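Local coordinates for protein nucleoporin NUP170 (Chaetomium thermophilum, PDB 5HAX) that probably acts as a scaffold nucleoporin of the nuclear pore complex, joining an N-terminal beta-propeller to an alpha-helical region, at residues 38-43 with 429-434; 48-53 with 483-488; 402-407 with 438-443. All blocks are in the same frame, centred on the assembly; numbering follows the deposited sequence.

Interaction 1: 38-43 with 429-434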
ATOM      1  N   TYR A  38      12.098  17.560  -6.036  1.00 37.89           N
ATOM      2  CA  TYR A  38      11.156  16.938  -6.954  1.00 40.03           C
ATOM      3  C   TYR A  38      11.806  16.780  -8.318  1.00 48.24           C
ATOM      4  O   TYR A  38      12.604  17.620  -8.743  1.00 43.22           O
ATOM      5  CB  TYR A  38       9.872  17.765  -7.141  1.00 43.22           C
ATOM      6  CG  TYR A  38       9.013  17.947  -5.909  1.00 41.84           C
ATOM      7  CD1 TYR A  38       8.003  17.043  -5.601  1.00 36.65           C
ATOM      8  CD2 TYR A  38       9.188  19.041  -5.072  1.00 40.25           C
ATOM      9  CE1 TYR A  38       7.209  17.214  -4.484  1.00 40.42           C
ATOM     10  CE2 TYR A  38       8.397  19.218  -3.952  1.00 36.99           C
ATOM     11  CZ  TYR A  38       7.409  18.304  -3.667  1.00 39.24           C
ATOM     12  OH  TYR A  38       6.620  18.481  -2.555  1.00 37.07           O
ATOM     13  N   GLU A  39      11.457  15.693  -8.998  1.00 39.92           N
ATOM     14  CA  GLU A  39      11.597  15.592 -10.447  1.00 45.21           C
ATOM     15  C   GLU A  39      10.193  15.420 -11.010  1.00 48.75           C
ATOM     16  O   GLU A  39       9.546  14.392 -10.776  1.00 47.02           O
ATOM     17  CB  GLU A  39      12.509  14.441 -10.865  1.00 53.23           C
ATOM     18  CG  GLU A  39      12.898  14.505 -12.338  1.00 63.62           C
ATOM     19  CD  GLU A  39      13.725  13.318 -12.794  1.00 73.89           C
ATOM     20  OE1 GLU A  39      14.247  12.581 -11.931  1.00 62.77           O
ATOM     21  OE2 GLU A  39      13.850  13.123 -14.022  1.00 77.07           O
ATOM     22  N   MET A  40       9.715  16.432 -11.728  1.00 44.84           N
ATOM     23  CA  MET A  40       8.368  16.423 -12.279  1.00 45.67           C
ATOM     24  C   MET A  40       8.360  15.750 -13.645  1.00 49.26           C
ATOM     25  O   MET A  40       9.294  15.910 -14.435  1.00 48.19           O
ATOM     26  CB  MET A  40       7.829  17.848 -12.398  1.00 45.21           C
ATOM     27  CG  MET A  40       7.617  18.541 -11.060  1.00 50.56           C
ATOM     28  SD  MET A  40       6.374  17.734 -10.032  1.00 50.82           S
ATOM     29  CE  MET A  40       4.911  17.909 -11.051  1.00 49.37           C
ATOM     30  N   GLN A  41       7.294  14.999 -13.912  1.00 42.57           N
ATOM     31  CA  GLN A  41       7.114  14.296 -15.173  1.00 42.08           C
ATOM     32  C   GLN A  41       5.769  14.676 -15.771  1.00 46.44           C
ATOM     33  O   GLN A  41       4.774  14.805 -15.054  1.00 47.99           O
ATOM     34  CB  GLN A  41       7.171  12.772 -14.982  1.00 46.02           C
ATOM     35  CG  GLN A  41       8.412  12.271 -14.256  1.00 43.46           C
ATOM     36  CD  GLN A  41       9.676  12.417 -15.079  1.00 46.52           C
ATOM     37  OE1 GLN A  41       9.639  12.848 -16.232  1.00 46.06           O
ATOM     38  NE2 GLN A  41      10.807  12.053 -14.488  1.00 46.17           N
ATOM     39  N   SER A  42       5.748  14.864 -17.087  1.00 48.55           N
ATOM     40  CA  SER A  42       4.488  15.071 -17.782  1.00 50.95           C
ATOM     41  C   SER A  42       3.624  13.821 -17.655  1.00 50.19           C
ATOM     42  O   SER A  42       4.124  12.693 -17.633  1.00 52.95           O
ATOM     43  CB  SER A  42       4.741  15.403 -19.253  1.00 58.28           C
ATOM     44  OG  SER A  42       3.558  15.860 -19.883  1.00 74.83           O
ATOM     45  N   SER A  43       2.309  14.029 -17.552  1.00 48.30           N
ATOM     46  CA  SER A  43       1.408  12.903 -17.318  1.00 53.49           C
ATOM     47  C   SER A  43       1.393  11.934 -18.492  1.00 56.03           C
ATOM     48  O   SER A  43       1.113  10.744 -18.306  1.00 57.65           O
ATOM     49  CB  SER A  43      -0.006  13.405 -17.039  1.00 59.48           C
ATOM     50  OG  SER A  43      -0.498  14.188 -18.113  1.00 61.67           O
ATOM     51  N   GLY A 429       7.027  13.301  -9.358  1.00 39.77           N
ATOM     52  CA  GLY A 429       5.710  13.900  -9.322  1.00 39.71           C
ATOM     53  C   GLY A 429       5.123  14.079 -10.709  1.00 40.31           C
ATOM     54  O   GLY A 429       5.824  14.036 -11.720  1.00 42.85           O
ATOM     55  N   THR A 430       3.807  14.282 -10.735  1.00 40.85           N
ATOM     56  CA  THR A 430       3.091  14.520 -11.984  1.00 46.17           C
ATOM     57  C   THR A 430       1.747  15.166 -11.679  1.00 39.43           C
ATOM     58  O   THR A 430       1.227  15.067 -10.564  1.00 43.22           O
ATOM     59  CB  THR A 430       2.890  13.221 -12.777  1.00 43.26           C
ATOM     60  OG1 THR A 430       2.330  13.523 -14.062  1.00 46.68           O
ATOM     61  CG2 THR A 430       1.967  12.263 -12.032  1.00 44.84           C
ATOM     62  N   TRP A 431       1.189  15.819 -12.698  1.00 37.60           N
ATOM     63  CA  TRP A 431      -0.118  16.466 -12.629  1.00 43.36           C
ATOM     64  C   TRP A 431      -1.107  15.696 -13.494  1.00 44.65           C
ATOM     65  O   TRP A 431      -0.891  15.551 -14.702  1.00 46.97           O
ATOM     66  CB  TRP A 431      -0.045  17.913 -13.110  1.00 45.28           C
ATOM     67  CG  TRP A 431       0.534  18.874 -12.133  1.00 47.50           C
ATOM     68  CD1 TRP A 431       1.816  19.335 -12.100  1.00 50.17           C
ATOM     69  CD2 TRP A 431      -0.154  19.515 -11.053  1.00 42.71           C
ATOM     70  NE1 TRP A 431       1.972  20.222 -11.062  1.00 52.11           N
ATOM     71  CE2 TRP A 431       0.776  20.350 -10.404  1.00 45.83           C
ATOM     72  CE3 TRP A 431      -1.466  19.463 -10.571  1.00 41.90           C
ATOM     73  CZ2 TRP A 431       0.439  21.126  -9.298  1.00 42.22           C
ATOM     74  CZ3 TRP A 431      -1.800  20.234  -9.470  1.00 42.86           C
ATOM     75  CH2 TRP A 431      -0.851  21.054  -8.846  1.00 42.68           C
ATOM     76  N   ILE A 432      -2.197  15.234 -12.888  1.00 45.25           N
ATOM     77  CA  ILE A 432      -3.279  14.560 -13.600  1.00 45.71           C
ATOM     78  C   ILE A 432      -4.457  15.519 -13.666  1.00 53.63           C
ATOM     79  O   ILE A 432      -4.976  15.949 -12.628  1.00 50.09           O
ATOM     80  CB  ILE A 432      -3.668  13.239 -12.921  1.00 53.61           C
ATOM     81  CG1 ILE A 432      -2.533  12.225 -13.090  1.00 52.79           C
ATOM     82  CG2 ILE A 432      -4.967  12.690 -13.513  1.00 54.28           C
ATOM     83  CD1 ILE A 432      -2.664  11.004 -12.217  1.00 51.68           C
ATOM     84  N   GLU A 433      -4.884  15.845 -14.883  1.00 53.91           N
ATOM     85  CA  GLU A 433      -5.964  16.796 -15.099  1.00 61.70           C
ATOM     86  C   GLU A 433      -7.302  16.070 -15.144  1.00 65.04           C
ATOM     87  O   GLU A 433      -7.445  15.057 -15.837  1.00 51.10           O
ATOM     88  CB  GLU A 433      -5.745  17.572 -16.398  1.00 70.36           C
ATOM     89  CG  GLU A 433      -6.802  18.636 -16.663  1.00 86.82           C
ATOM     90  CD  GLU A 433      -6.489  19.484 -17.881  1.00 92.12           C
ATOM     91  OE1 GLU A 433      -5.493  19.190 -18.575  1.00 97.20           O
ATOM     92  OE2 GLU A 433      -7.241  20.447 -18.144  1.00 89.74           O
ATOM     93  N   LEU A 434      -8.270  16.587 -14.395  1.00 76.00           N
ATOM     94  CA  LEU A 434      -9.656  16.151 -14.474  1.00 92.22           C
ATOM     95  C   LEU A 434     -10.456  17.166 -15.283  1.00101.78           C
ATOM     96  O   LEU A 434     -10.179  18.368 -15.250  1.00105.52           O
ATOM     97  CB  LEU A 434     -10.261  15.993 -13.076  1.00 83.32           C
ATOM     98  CG  LEU A 434      -9.517  15.054 -12.119  1.00 78.84           C
ATOM     99  CD1 LEU A 434     -10.158  15.088 -10.738  1.00 61.34           C
ATOM    100  CD2 LEU A 434      -9.476  13.625 -12.659  1.00 60.11           C
TER
HETATM  101  O   HOH W   1       3.027  16.976 -15.149  1.00 57.95           O
HETATM  102  O   HOH W   2       1.104  16.542 -16.810  1.00 55.93           O
HETATM  103  O   HOH W   3      -3.685  14.733 -17.211  1.00 61.94           O
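M40 and G429 form a parallel beta bridge, their CA atoms 4.7 Å apart, and two backbone hydrogen bonds between G429 and the residues flanking M40 define it. The N of G429 donates to the O of E39 at 3.1 Å, and the O of G429 accepts from the N of Q41 at 2.8 Å. One residue on, a side chain takes over. T430 carries OG1 trans to its main-chain nitrogen (chi1 -173°), which brings the hydroxyl within 2.9 Å of Q41 O, to which it donates from 34° out of the carbonyl plane. Water then replaces direct pairing: one molecule gives a hydrogen to Q41 O and accepts from W431 N, and a second accepts from S43 N, 2.9 Å away, and donates to W431 O.

The apolar part rests on M40. Its chain folds at chi2 and chi3, laying SD over the backbone of G429, 3.9 Å from the C of that glycine, and carrying CE to the pyrrole part of W431, 3.6 Å from CD1, at an oblique approach. The indole NE1 is held elsewhere, by the O of E353. On the other face of the sheet, Q41 NE2 and E39 OE1 both bond to Q428, while the direct bond between Q41 and E39 is weak.

Strand 39-41 thus lies parallel at the edge of the otherwise antiparallel strands 380-386, 390-395, 403-409 and 427-433, a four-stranded blade typical of a beta-propeller, here extended by an extra strand from the N-terminal part of the chain.

Interaction 2: 48-53 with 483-488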
ATOM      1  N   ALA A  48       6.080   8.899 -16.185  1.00 44.73           N
ATOM      2  CA  ALA A  48       5.057   9.309 -15.236  1.00 49.34           C
ATOM      3  C   ALA A  48       4.996   8.312 -14.080  1.00 43.40           C
ATOM      4  O   ALA A  48       4.984   7.098 -14.318  1.00 45.47           O
ATOM      5  CB  ALA A  48       3.698   9.395 -15.929  1.00 47.01           C
ATOM      6  N   PRO A  49       4.977   8.773 -12.823  1.00 40.75           N
ATOM      7  CA  PRO A  49       4.907   7.824 -11.702  1.00 39.92           C
ATOM      8  C   PRO A  49       3.531   7.207 -11.515  1.00 38.22           C
ATOM      9  O   PRO A  49       3.432   6.129 -10.916  1.00 43.92           O
ATOM     10  CB  PRO A  49       5.299   8.687 -10.493  1.00 40.58           C
ATOM     11  CG  PRO A  49       4.848  10.059 -10.868  1.00 40.53           C
ATOM     12  CD  PRO A  49       5.030  10.170 -12.360  1.00 45.45           C
ATOM     13  N   PHE A  50       2.481   7.858 -12.007  1.00 33.59           N
ATOM     14  CA  PHE A  50       1.116   7.361 -11.937  1.00 39.10           C
ATOM     15  C   PHE A  50       0.441   7.656 -13.267  1.00 41.04           C
ATOM     16  O   PHE A  50       0.897   8.507 -14.034  1.00 41.56           O
ATOM     17  CB  PHE A  50       0.320   8.022 -10.801  1.00 40.03           C
ATOM     18  CG  PHE A  50       0.938   7.864  -9.438  1.00 41.38           C
ATOM     19  CD1 PHE A  50       0.460   6.910  -8.556  1.00 39.56           C
ATOM     20  CD2 PHE A  50       1.980   8.682  -9.030  1.00 37.95           C
ATOM     21  CE1 PHE A  50       1.014   6.767  -7.298  1.00 41.83           C
ATOM     22  CE2 PHE A  50       2.541   8.542  -7.773  1.00 37.98           C
ATOM     23  CZ  PHE A  50       2.055   7.585  -6.907  1.00 36.37           C
ATOM     24  N   HIS A  51      -0.657   6.954 -13.544  1.00 38.23           N
ATOM     25  CA  HIS A  51      -1.460   7.305 -14.708  1.00 46.71           C
ATOM     26  C   HIS A  51      -2.852   6.705 -14.577  1.00 41.23           C
ATOM     27  O   HIS A  51      -3.053   5.703 -13.884  1.00 44.50           O
ATOM     28  CB  HIS A  51      -0.791   6.858 -16.019  1.00 44.88           C
ATOM     29  CG  HIS A  51      -0.712   5.373 -16.206  1.00 45.99           C
ATOM     30  ND1 HIS A  51      -0.458   4.496 -15.172  1.00 56.74           N
ATOM     31  CD2 HIS A  51      -0.831   4.613 -17.321  1.00 57.96           C
ATOM     32  CE1 HIS A  51      -0.434   3.260 -15.642  1.00 49.59           C
ATOM     33  NE2 HIS A  51      -0.659   3.304 -16.942  1.00 57.85           N
ATOM     34  N   VAL A  52      -3.810   7.352 -15.239  1.00 41.63           N
ATOM     35  CA  VAL A  52      -5.201   6.912 -15.229  1.00 42.83           C
ATOM     36  C   VAL A  52      -5.348   5.732 -16.180  1.00 40.49           C
ATOM     37  O   VAL A  52      -4.919   5.798 -17.337  1.00 45.67           O
ATOM     38  CB  VAL A  52      -6.138   8.065 -15.633  1.00 47.10           C
ATOM     39  CG1 VAL A  52      -7.593   7.614 -15.598  1.00 45.54           C
ATOM     40  CG2 VAL A  52      -5.933   9.272 -14.727  1.00 48.12           C
ATOM     41  N   VAL A  53      -5.977   4.656 -15.702  1.00 44.34           N
ATOM     42  CA  VAL A  53      -6.120   3.436 -16.499  1.00 48.00           C
ATOM     43  C   VAL A  53      -7.548   3.267 -17.011  1.00 56.05           C
ATOM     44  O   VAL A  53      -7.757   2.706 -18.092  1.00 59.58           O
ATOM     45  CB  VAL A  53      -5.670   2.197 -15.699  1.00 53.78           C
ATOM     46  CG1 VAL A  53      -4.154   2.209 -15.523  1.00 56.30           C
ATOM     47  CG2 VAL A  53      -6.372   2.119 -14.354  1.00 55.13           C
ATOM     48  N   HIS A 483     -12.445   7.379 -11.140  1.00 47.00           N
ATOM     49  CA  HIS A 483     -11.254   7.222 -11.963  1.00 46.71           C
ATOM     50  C   HIS A 483     -10.251   6.327 -11.246  1.00 46.42           C
ATOM     51  O   HIS A 483     -10.010   6.489 -10.046  1.00 48.91           O
ATOM     52  CB  HIS A 483     -10.612   8.578 -12.262  1.00 50.36           C
ATOM     53  CG  HIS A 483     -11.564   9.593 -12.816  1.00 56.76           C
ATOM     54  ND1 HIS A 483     -11.666   9.863 -14.164  1.00 57.35           N
ATOM     55  CD2 HIS A 483     -12.457  10.407 -12.201  1.00 59.28           C
ATOM     56  CE1 HIS A 483     -12.580  10.797 -14.356  1.00 62.63           C
ATOM     57  NE2 HIS A 483     -13.075  11.145 -13.181  1.00 66.29           N
ATOM     58  N   ILE A 484      -9.667   5.383 -11.983  1.00 45.57           N
ATOM     59  CA  ILE A 484      -8.675   4.461 -11.436  1.00 42.84           C
ATOM     60  C   ILE A 484      -7.291   4.983 -11.800  1.00 45.44           C
ATOM     61  O   ILE A 484      -6.975   5.166 -12.982  1.00 43.69           O
ATOM     62  CB  ILE A 484      -8.876   3.032 -11.963  1.00 47.02           C
ATOM     63  CG1 ILE A 484     -10.313   2.556 -11.724  1.00 44.83           C
ATOM     64  CG2 ILE A 484      -7.884   2.088 -11.293  1.00 45.68           C
ATOM     65  CD1 ILE A 484     -10.719   2.488 -10.261  1.00 39.42           C
ATOM     66  N   VAL A 485      -6.468   5.219 -10.783  1.00 41.85           N
ATOM     67  CA  VAL A 485      -5.086   5.657 -10.948  1.00 39.29           C
ATOM     68  C   VAL A 485      -4.188   4.527 -10.470  1.00 42.60           C
ATOM     69  O   VAL A 485      -4.424   3.957  -9.399  1.00 40.15           O
ATOM     70  CB  VAL A 485      -4.810   6.951 -10.163  1.00 40.51           C
ATOM     71  CG1 VAL A 485      -3.365   7.401 -10.363  1.00 36.00           C
ATOM     72  CG2 VAL A 485      -5.782   8.046 -10.582  1.00 45.52           C
ATOM     73  N   ARG A 486      -3.161   4.210 -11.255  1.00 43.28           N
ATOM     74  CA  ARG A 486      -2.270   3.087 -10.982  1.00 42.26           C
ATOM     75  C   ARG A 486      -0.840   3.586 -10.825  1.00 37.40           C
ATOM     76  O   ARG A 486      -0.370   4.402 -11.625  1.00 39.12           O
ATOM     77  CB  ARG A 486      -2.346   2.044 -12.102  1.00 46.49           C
ATOM     78  CG  ARG A 486      -1.391   0.865 -11.930  1.00 53.53           C
ATOM     79  CD  ARG A 486      -1.510  -0.114 -13.089  1.00 49.52           C
ATOM     80  NE  ARG A 486      -2.836  -0.723 -13.153  1.00 58.97           N
ATOM     81  CZ  ARG A 486      -3.384  -1.223 -14.258  1.00 68.09           C
ATOM     82  NH1 ARG A 486      -2.729  -1.184 -15.410  1.00 62.89           N
ATOM     83  NH2 ARG A 486      -4.597  -1.756 -14.212  1.00 63.99           N
ATOM     84  N   ARG A 487      -0.161   3.091  -9.795  1.00 42.35           N
ATOM     85  CA  ARG A 487       1.260   3.343  -9.619  1.00 37.61           C
ATOM     86  C   ARG A 487       2.061   2.557 -10.649  1.00 41.36           C
ATOM     87  O   ARG A 487       1.790   1.378 -10.900  1.00 40.01           O
ATOM     88  CB  ARG A 487       1.679   2.947  -8.200  1.00 40.42           C
ATOM     89  CG  ARG A 487       3.176   2.938  -7.928  1.00 42.95           C
ATOM     90  CD  ARG A 487       3.786   4.315  -8.077  1.00 40.05           C
ATOM     91  NE  ARG A 487       5.167   4.342  -7.599  1.00 38.96           N
ATOM     92  CZ  ARG A 487       6.124   5.121  -8.096  1.00 35.67           C
ATOM     93  NH1 ARG A 487       5.869   5.950  -9.102  1.00 34.91           N
ATOM     94  NH2 ARG A 487       7.346   5.065  -7.587  1.00 35.54           N
ATOM     95  N   ARG A 488       3.052   3.211 -11.248  1.00 39.13           N
ATOM     96  CA  ARG A 488       3.916   2.584 -12.241  1.00 41.68           C
ATOM     97  C   ARG A 488       5.247   2.199 -11.609  1.00 46.48           C
ATOM     98  O   ARG A 488       5.855   3.000 -10.890  1.00 42.83           O
ATOM     99  CB  ARG A 488       4.140   3.514 -13.432  1.00 45.80           C
ATOM    100  CG  ARG A 488       2.916   3.616 -14.319  1.00 49.94           C
ATOM    101  CD  ARG A 488       3.062   4.654 -15.409  1.00 60.71           C
ATOM    102  NE  ARG A 488       3.743   4.132 -16.590  1.00 50.87           N
ATOM    103  CZ  ARG A 488       3.490   4.520 -17.837  1.00 76.65           C
ATOM    104  NH1 ARG A 488       4.168   3.987 -18.845  1.00 83.94           N
ATOM    105  NH2 ARG A 488       2.562   5.437 -18.084  1.00 63.91           N
TER
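H51 holds CG between its main-chain N and carbonyl carbon (chi1 67°), while R488 keeps CG beside its own N and runs extended through chi2 (173°), which puts CD over the imidazole, 3.8 Å from the ring centroid, as a CH-pi contact. The later turn of R488 at chi3 only swings its guanidinium, bringing NH2 near H51 CD2. In R487 a bend at chi2 (63°) folds the chain back so that CD lies above one face of the F50 ring, 4.1 Å from its centroid, while NH1 goes on to P49.

The O of P49 is gripped twice, from opposite faces of its plane: R487 NH1 donates at 3.0 Å, with the acceptor nearly in the guanidinium plane, and R488 N also at 3.0 Å. Further along, H51 and R486 make an antiparallel hydrogen-bonded pair, with H51 N to R486 O at 3.2 Å and R486 N to H51 O at 3.0 Å; V53 N then bonds to I484 O.

This register adds strand 50-57 to the outside of strands 440-445, 473-478 and 481-487, so an early strand completes a blade otherwise built from late sequence. It fits the Velcro closure of beta-propellers.

V53 divides its two methyls. CG1 covers the H51 face opposite R488 and sits over the centre of the R486 guanidinium, 3.7 Å from CZ, while CG2 presses on I484 CG2 at 3.4 Å, tighter than usual for carbons. Acids from elsewhere in the chain form salt bridges with two of the arginines: R486 NE with E473, R487 NH2 with E462. R488 NE is buried without a partner, and the arginine ends near H51 would probably disfavour protonation of its imidazole.

Interaction 3: 402-407 with 438-443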
ATOM      1  N   ASP A 402     -10.731  20.811 -10.768  1.00 64.28           N
ATOM      2  CA  ASP A 402      -9.697  20.341  -9.858  1.00 55.67           C
ATOM      3  C   ASP A 402      -8.486  19.872 -10.651  1.00 53.30           C
ATOM      4  O   ASP A 402      -8.622  19.302 -11.736  1.00 54.07           O
ATOM      5  CB  ASP A 402     -10.212  19.193  -8.986  1.00 56.16           C
ATOM      6  CG  ASP A 402     -11.229  19.643  -7.958  1.00 58.71           C
ATOM      7  OD1 ASP A 402     -11.415  20.866  -7.792  1.00 60.10           O
ATOM      8  OD2 ASP A 402     -11.835  18.768  -7.302  1.00 58.07           O
ATOM      9  N   MET A 403      -7.301  20.129 -10.103  1.00 45.68           N
ATOM     10  CA  MET A 403      -6.050  19.583 -10.618  1.00 46.85           C
ATOM     11  C   MET A 403      -5.479  18.636  -9.574  1.00 50.14           C
ATOM     12  O   MET A 403      -5.446  18.967  -8.382  1.00 45.84           O
ATOM     13  CB  MET A 403      -5.042  20.689 -10.939  1.00 46.94           C
ATOM     14  CG  MET A 403      -5.448  21.615 -12.082  1.00 59.00           C
ATOM     15  SD  MET A 403      -5.746  20.773 -13.657  1.00 72.17           S
ATOM     16  CE  MET A 403      -4.180  19.945 -13.931  1.00 68.89           C
ATOM     17  N   LEU A 404      -5.033  17.466 -10.020  1.00 47.66           N
ATOM     18  CA  LEU A 404      -4.535  16.420  -9.135  1.00 43.13           C
ATOM     19  C   LEU A 404      -3.015  16.373  -9.222  1.00 42.25           C
ATOM     20  O   LEU A 404      -2.459  16.031 -10.271  1.00 43.74           O
ATOM     21  CB  LEU A 404      -5.138  15.069  -9.515  1.00 49.07           C
ATOM     22  CG  LEU A 404      -5.787  14.284  -8.381  1.00 56.92           C
ATOM     23  CD1 LEU A 404      -7.032  15.003  -7.891  1.00 52.93           C
ATOM     24  CD2 LEU A 404      -6.115  12.872  -8.842  1.00 59.68           C
ATOM     25  N   PHE A 405      -2.344  16.718  -8.125  1.00 39.11           N
ATOM     26  CA  PHE A 405      -0.911  16.486  -8.001  1.00 37.07           C
ATOM     27  C   PHE A 405      -0.691  15.139  -7.330  1.00 37.14           C
ATOM     28  O   PHE A 405      -1.263  14.870  -6.269  1.00 39.60           O
ATOM     29  CB  PHE A 405      -0.228  17.591  -7.194  1.00 40.51           C
ATOM     30  CG  PHE A 405       1.227  17.321  -6.927  1.00 35.85           C
ATOM     31  CD1 PHE A 405       2.157  17.406  -7.950  1.00 40.05           C
ATOM     32  CD2 PHE A 405       1.662  16.965  -5.661  1.00 37.00           C
ATOM     33  CE1 PHE A 405       3.495  17.146  -7.715  1.00 40.91           C
ATOM     34  CE2 PHE A 405       3.000  16.707  -5.419  1.00 39.00           C
ATOM     35  CZ  PHE A 405       3.917  16.799  -6.447  1.00 37.21           C
ATOM     36  N   VAL A 406       0.127  14.297  -7.953  1.00 39.02           N
ATOM     37  CA  VAL A 406       0.401  12.955  -7.452  1.00 35.38           C
ATOM     38  C   VAL A 406       1.906  12.735  -7.477  1.00 35.79           C
ATOM     39  O   VAL A 406       2.558  12.984  -8.497  1.00 39.36           O
ATOM     40  CB  VAL A 406      -0.320  11.871  -8.276  1.00 38.91           C
ATOM     41  CG1 VAL A 406      -0.346  10.566  -7.502  1.00 39.85           C
ATOM     42  CG2 VAL A 406      -1.734  12.311  -8.624  1.00 46.36           C
ATOM     43  N   SER A 407       2.455  12.272  -6.355  1.00 34.07           N
ATOM     44  CA  SER A 407       3.890  12.067  -6.231  1.00 35.94           C
ATOM     45  C   SER A 407       4.161  10.790  -5.449  1.00 36.26           C
ATOM     46  O   SER A 407       3.314  10.293  -4.703  1.00 37.01           O
ATOM     47  CB  SER A 407       4.578  13.257  -5.544  1.00 41.24           C
ATOM     48  OG  SER A 407       4.091  13.436  -4.225  1.00 39.29           O
ATOM     49  N   ASN A 438     -15.504  18.179 -12.918  1.00 79.90           N
ATOM     50  CA  ASN A 438     -15.125  17.104 -12.008  1.00 78.49           C
ATOM     51  C   ASN A 438     -14.649  17.707 -10.692  1.00 68.27           C
ATOM     52  O   ASN A 438     -13.570  18.306 -10.629  1.00 71.90           O
ATOM     53  CB  ASN A 438     -14.037  16.230 -12.624  1.00 85.12           C
ATOM     54  CG  ASN A 438     -14.599  15.122 -13.497  1.00 83.21           C
ATOM     55  OD1 ASN A 438     -15.050  14.090 -12.996  1.00 73.30           O
ATOM     56  ND2 ASN A 438     -14.566  15.324 -14.809  1.00 92.18           N
ATOM     57  N   ARG A 439     -15.455  17.557  -9.645  1.00 63.40           N
ATOM     58  CA  ARG A 439     -15.062  17.907  -8.286  1.00 62.80           C
ATOM     59  C   ARG A 439     -14.700  16.626  -7.546  1.00 52.73           C
ATOM     60  O   ARG A 439     -15.552  15.750  -7.362  1.00 53.32           O
ATOM     61  CB  ARG A 439     -16.186  18.644  -7.560  1.00 63.21           C
ATOM     62  CG  ARG A 439     -15.799  19.156  -6.180  1.00 70.73           C
ATOM     63  CD  ARG A 439     -16.966  19.850  -5.498  1.00 79.20           C
ATOM     64  NE  ARG A 439     -16.520  20.815  -4.498  1.00 85.10           N
ATOM     65  CZ  ARG A 439     -16.084  22.039  -4.784  1.00 84.19           C
ATOM     66  NH1 ARG A 439     -15.698  22.853  -3.811  1.00 84.46           N
ATOM     67  NH2 ARG A 439     -16.029  22.453  -6.045  1.00 81.49           N
ATOM     68  N   THR A 440     -13.441  16.514  -7.132  1.00 50.82           N
ATOM     69  CA  THR A 440     -13.002  15.336  -6.398  1.00 46.23           C
ATOM     70  C   THR A 440     -13.631  15.317  -5.011  1.00 50.01           C
ATOM     71  O   THR A 440     -13.701  16.342  -4.328  1.00 49.72           O
ATOM     72  CB  THR A 440     -11.477  15.314  -6.287  1.00 51.29           C
ATOM     73  OG1 THR A 440     -10.900  15.407  -7.595  1.00 52.98           O
ATOM     74  CG2 THR A 440     -10.999  14.028  -5.614  1.00 43.04           C
ATOM     75  N   ILE A 441     -14.090  14.139  -4.601  1.00 43.70           N
ATOM     76  CA  ILE A 441     -14.759  13.945  -3.320  1.00 42.73           C
ATOM     77  C   ILE A 441     -13.909  13.108  -2.372  1.00 43.56           C
ATOM     78  O   ILE A 441     -13.738  13.458  -1.204  1.00 42.78           O
ATOM     79  CB  ILE A 441     -16.151  13.305  -3.523  1.00 46.54           C
ATOM     80  CG1 ILE A 441     -17.071  14.286  -4.259  1.00 53.00           C
ATOM     81  CG2 ILE A 441     -16.769  12.901  -2.183  1.00 45.25           C
ATOM     82  CD1 ILE A 441     -18.361  13.672  -4.747  1.00 52.27           C
ATOM     83  N   GLU A 442     -13.368  11.995  -2.859  1.00 40.19           N
ATOM     84  CA  GLU A 442     -12.658  11.059  -2.001  1.00 41.92           C
ATOM     85  C   GLU A 442     -11.711  10.231  -2.856  1.00 44.29           C
ATOM     86  O   GLU A 442     -11.955  10.017  -4.047  1.00 38.53           O
ATOM     87  CB  GLU A 442     -13.640  10.153  -1.248  1.00 42.38           C
ATOM     88  CG  GLU A 442     -13.053   9.461  -0.033  1.00 56.23           C
ATOM     89  CD  GLU A 442     -14.042   8.524   0.640  1.00 61.61           C
ATOM     90  OE1 GLU A 442     -15.246   8.585   0.308  1.00 58.79           O
ATOM     91  OE2 GLU A 442     -13.614   7.725   1.500  1.00 67.60           O
ATOM     92  N   ILE A 443     -10.625   9.774  -2.235  1.00 41.98           N
ATOM     93  CA  ILE A 443      -9.640   8.915  -2.882  1.00 38.93           C
ATOM     94  C   ILE A 443      -9.313   7.780  -1.924  1.00 41.87           C
ATOM     95  O   ILE A 443      -8.967   8.026  -0.763  1.00 40.64           O
ATOM     96  CB  ILE A 443      -8.364   9.691  -3.269  1.00 44.53           C
ATOM     97  CG1 ILE A 443      -8.711  10.814  -4.252  1.00 37.30           C
ATOM     98  CG2 ILE A 443      -7.327   8.748  -3.880  1.00 40.63           C
ATOM     99  CD1 ILE A 443      -7.539  11.708  -4.627  1.00 38.57           C
TER
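Two adjoining blades of the propeller meet here, strand 403-409 of one facing strand 440-445 of the next, and D402, just ahead of strand 403-409, reaches T440. The evidence is a single strong bond: T440 N donates to D402 OD2 at 2.8 Å with an N-H...O angle of 165°, and the donor lies nearly on the line of the carboxylate C-O bond. With CG of D402 opposite its own carbonyl carbon (chi1 -70°), the carboxylate points toward 438-443 and OD2 comes within 3.5 Å of R439 CA. The second oxygen, OD1, forms a salt bridge with R396 NE. An alanine in place of D402 would probably leave the T440 amide without its acceptor and R396 without its counter-charge, opening a gap between the blades. Beside this, L404 packs obliquely on T440, its CD1 3.9 Å from OG1. R439 contributes backbone and aliphatic atoms, its guanidinium lying beyond contact with D402. A buried carboxylate shared between a straight amide bond and an arginine is likely to stay ionised, with R396 on its own blade balancing the charge and OD2 accepting from the amide of the next blade.

From the N terminus, 38-43 comes first and closes a loop of 385 residues onto 429-434; 48-53 follows and closes a still longer one onto 483-488. Because the segments alternate, interactions 1 and 2 cross: two successive early strands are laid on the edges of two different late blades. Interaction 3, with only 30 residues between 402-407 and 438-443, is nested wholly inside the loop of interaction 2 but crosses interaction 1, whose late strand falls between its segments. It ties these two blades to each other, and packing of P49 on T430 and of F50 on V406 knits the three contacts into one corner of the propeller.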